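Local structure of SxtG (Microseira wollei, 6U1R) at residues L140-N144 and E145-A149. The protein acts as an amidinotransferase in the biosynthetic pathway of the paralytic shellfish toxin saxitoxin, probably passing an amidino group through a covalent cysteine intermediate. Residues are numbered along the deposited sequence; the frame is centred on the assembly and turned at random.
Sequences LVIGN and EIIEA
Ile-142 and Ile-147 meet diagonally across two antiparallel strands, CG1 of Ile-142 lying 4.0 Å from CD1 of Ile-147. In Ile-147, CG1 is anti to the carbonyl carbon (chi1 -54°), and the extended continuation carries CD1 to its neighbour. Leu-140 shares this face, its CB 4.4 Å from CB of Ile-147; on the opposite face Val-141 and Ile-146 form the non-hydrogen-bonded pair, Val-141 CG2 4.4 Å from Ile-146 CG1. Beta-branched valine and isoleucine favour extended backbone, and their compact apolar tops fill the buried faces.

Paired backbone bonds join Leu-140 to Ile-147 and Ile-142 to Glu-145. Ile-142 N reaches Glu-145 O at 2.9 Å, whereas the return bond from Glu-145 N to Ile-142 O is longer, 3.1 Å, its donor well above the carbonyl plane. A water donates to Ile-142 O (2.7 Å) and Glu-145 OE1 (2.9 Å), bridging turn and side chain. CG of Glu-145 is anti to the backbone N (chi1 -179°) and the chain runs on extended to the carboxylate, whose OE2 is held by Thr-178 and His-245.

Strand 145-148 is the middle of a three-stranded mixed sheet, Ile-146 bonding through its backbone to Lys-176 and Thr-178 of parallel strand 176-179. Helix 236-245 packs against Leu-140 and Ile-147; the side chains of Leu-140 and Asp-215, a predicted active-site residue, lie about 8 Å apart. The first corner of a type II' turn needs the positive phi (68°) that Gly-143 tolerates, and asparagine is common at the second: a beta hairpin with a two-residue loop, Gly-143 and Asn-144.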
ATOM      1  N   LEU A 140      -4.773   3.745  10.015  1.00 12.41           N
ATOM      2  CA  LEU A 140      -4.261   4.667  11.013  1.00 13.64           C
ATOM      3  C   LEU A 140      -4.466   6.089  10.523  1.00 15.88           C
ATOM      4  O   LEU A 140      -4.222   6.381   9.345  1.00 15.29           O
ATOM      5  CB  LEU A 140      -2.771   4.477  11.247  1.00 14.83           C
ATOM      6  CG  LEU A 140      -2.243   3.290  12.003  1.00 18.63           C
ATOM      7  CD1 LEU A 140      -0.709   3.240  11.745  1.00 20.95           C
ATOM      8  CD2 LEU A 140      -2.562   3.465  13.474  1.00 19.36           C
ATOM      9  N   VAL A 141      -4.892   6.973  11.418  1.00 13.52           N
ATOM     10  CA  VAL A 141      -4.928   8.403  11.135  1.00 14.40           C
ATOM     11  C   VAL A 141      -3.794   9.044  11.915  1.00 15.22           C
ATOM     12  O   VAL A 141      -3.806   9.029  13.155  1.00 14.50           O
ATOM     13  CB  VAL A 141      -6.272   9.049  11.508  1.00 14.68           C
ATOM     14  CG1 VAL A 141      -6.252  10.520  11.085  1.00 14.73           C
ATOM     15  CG2 VAL A 141      -7.411   8.336  10.853  1.00 17.84           C
ATOM     16  N   ILE A 142      -2.826   9.614  11.197  1.00 14.70           N
ATOM     17  CA  ILE A 142      -1.656  10.257  11.793  1.00 15.58           C
ATOM     18  C   ILE A 142      -1.650  11.698  11.288  1.00 16.09           C
ATOM     19  O   ILE A 142      -1.171  11.978  10.181  1.00 18.00           O
ATOM     20  CB  ILE A 142      -0.338   9.556  11.440  1.00 16.60           C
ATOM     21  CG1 ILE A 142      -0.372   8.060  11.789  1.00 18.64           C
ATOM     22  CG2 ILE A 142       0.838  10.242  12.172  1.00 18.12           C
ATOM     23  CD1 ILE A 142      -0.626   7.759  13.265  1.00 18.26           C
ATOM     24  N   GLY A 143      -2.185  12.618  12.080  1.00 15.68           N
ATOM     25  CA  GLY A 143      -2.214  14.005  11.641  1.00 17.10           C
ATOM     26  C   GLY A 143      -3.157  14.171  10.460  1.00 15.93           C
ATOM     27  O   GLY A 143      -4.352  13.900  10.585  1.00 15.03           O
ATOM     28  N   ASN A 144      -2.643  14.584   9.303  1.00 17.73           N
ATOM     29  CA  ASN A 144      -3.463  14.751   8.115  1.00 19.37           C
ATOM     30  C   ASN A 144      -3.351  13.570   7.149  1.00 18.49           C
ATOM     31  O   ASN A 144      -3.827  13.675   6.015  1.00 16.60           O
ATOM     32  CB  ASN A 144      -3.099  16.054   7.383  1.00 23.31           C
ATOM     33  CG  ASN A 144      -1.686  16.040   6.823  1.00 30.45           C
ATOM     34  OD1 ASN A 144      -0.958  15.058   6.959  1.00 31.14           O
ATOM     35  ND2 ASN A 144      -1.296  17.133   6.169  1.00 41.99           N
ATOM     36  N   GLU A 145      -2.781  12.447   7.590  1.00 17.36           N
ATOM     37  CA  GLU A 145      -2.530  11.287   6.742  1.00 15.83           C
ATOM     38  C   GLU A 145      -3.359  10.088   7.185  1.00 15.45           C
ATOM     39  O   GLU A 145      -3.396   9.764   8.384  1.00 14.67           O
ATOM     40  CB  GLU A 145      -1.046  10.918   6.783  1.00 17.32           C
ATOM     41  CG  GLU A 145      -0.664   9.729   5.913  1.00 17.50           C
ATOM     42  CD  GLU A 145       0.803   9.365   6.014  1.00 19.31           C
ATOM     43  OE1 GLU A 145       1.471   9.812   6.968  1.00 19.82           O
ATOM     44  OE2 GLU A 145       1.298   8.624   5.140  1.00 17.22           O
ATOM     45  N   ILE A 146      -3.986   9.414   6.212  1.00 14.03           N
ATOM     46  CA  ILE A 146      -4.612   8.103   6.420  1.00 13.81           C
ATOM     47  C   ILE A 146      -3.694   7.028   5.820  1.00 14.19           C
ATOM     48  O   ILE A 146      -3.297   7.122   4.652  1.00 14.36           O
ATOM     49  CB  ILE A 146      -6.025   8.063   5.813  1.00 14.08           C
ATOM     50  CG1 ILE A 146      -6.896   9.121   6.507  1.00 17.70           C
ATOM     51  CG2 ILE A 146      -6.647   6.673   5.963  1.00 14.45           C
ATOM     52  CD1 ILE A 146      -8.288   9.202   6.049  1.00 20.51           C
ATOM     53  N   ILE A 147      -3.311   6.035   6.630  1.00 13.68           N
ATOM     54  CA  ILE A 147      -2.418   4.946   6.221  1.00 12.53           C
ATOM     55  C   ILE A 147      -3.206   3.642   6.196  1.00 11.65           C
ATOM     56  O   ILE A 147      -3.797   3.242   7.213  1.00 12.16           O
ATOM     57  CB  ILE A 147      -1.212   4.814   7.175  1.00 14.21           C
ATOM     58  CG1 ILE A 147      -0.472   6.147   7.308  1.00 14.30           C
ATOM     59  CG2 ILE A 147      -0.256   3.716   6.685  1.00 14.34           C
ATOM     60  CD1 ILE A 147       0.568   6.161   8.416  1.00 16.09           C
ATOM     61  N   GLU A 148      -3.183   2.951   5.051  1.00 11.77           N
ATOM     62  CA  GLU A 148      -3.805   1.634   4.954  1.00 12.47           C
ATOM     63  C   GLU A 148      -2.835   0.575   5.462  1.00 12.19           C
ATOM     64  O   GLU A 148      -1.715   0.435   4.946  1.00 12.65           O
ATOM     65  CB  GLU A 148      -4.245   1.332   3.519  1.00 12.58           C
ATOM     66  CG  GLU A 148      -5.136   2.445   2.923  1.00 13.85           C
ATOM     67  CD  GLU A 148      -5.960   2.030   1.712  1.00 16.28           C
ATOM     68  OE1 GLU A 148      -5.843   0.867   1.256  1.00 17.82           O
ATOM     69  OE2 GLU A 148      -6.730   2.887   1.210  1.00 15.88           O
ATOM     70  N   ALA A 149      -3.283  -0.170   6.465  1.00 11.23           N
ATOM     71  CA  ALA A 149      -2.465  -1.161   7.141  1.00 10.60           C
ATOM     72  C   ALA A 149      -2.195  -2.379   6.255  1.00 12.68           C
ATOM     73  O   ALA A 149      -3.066  -2.815   5.490  1.00 12.42           O
ATOM     74  CB  ALA A 149      -3.153  -1.618   8.414  1.00 11.71           C
TER
HETATM   75  O   HOH W   1       1.284  11.962   8.957  1.00 21.73           O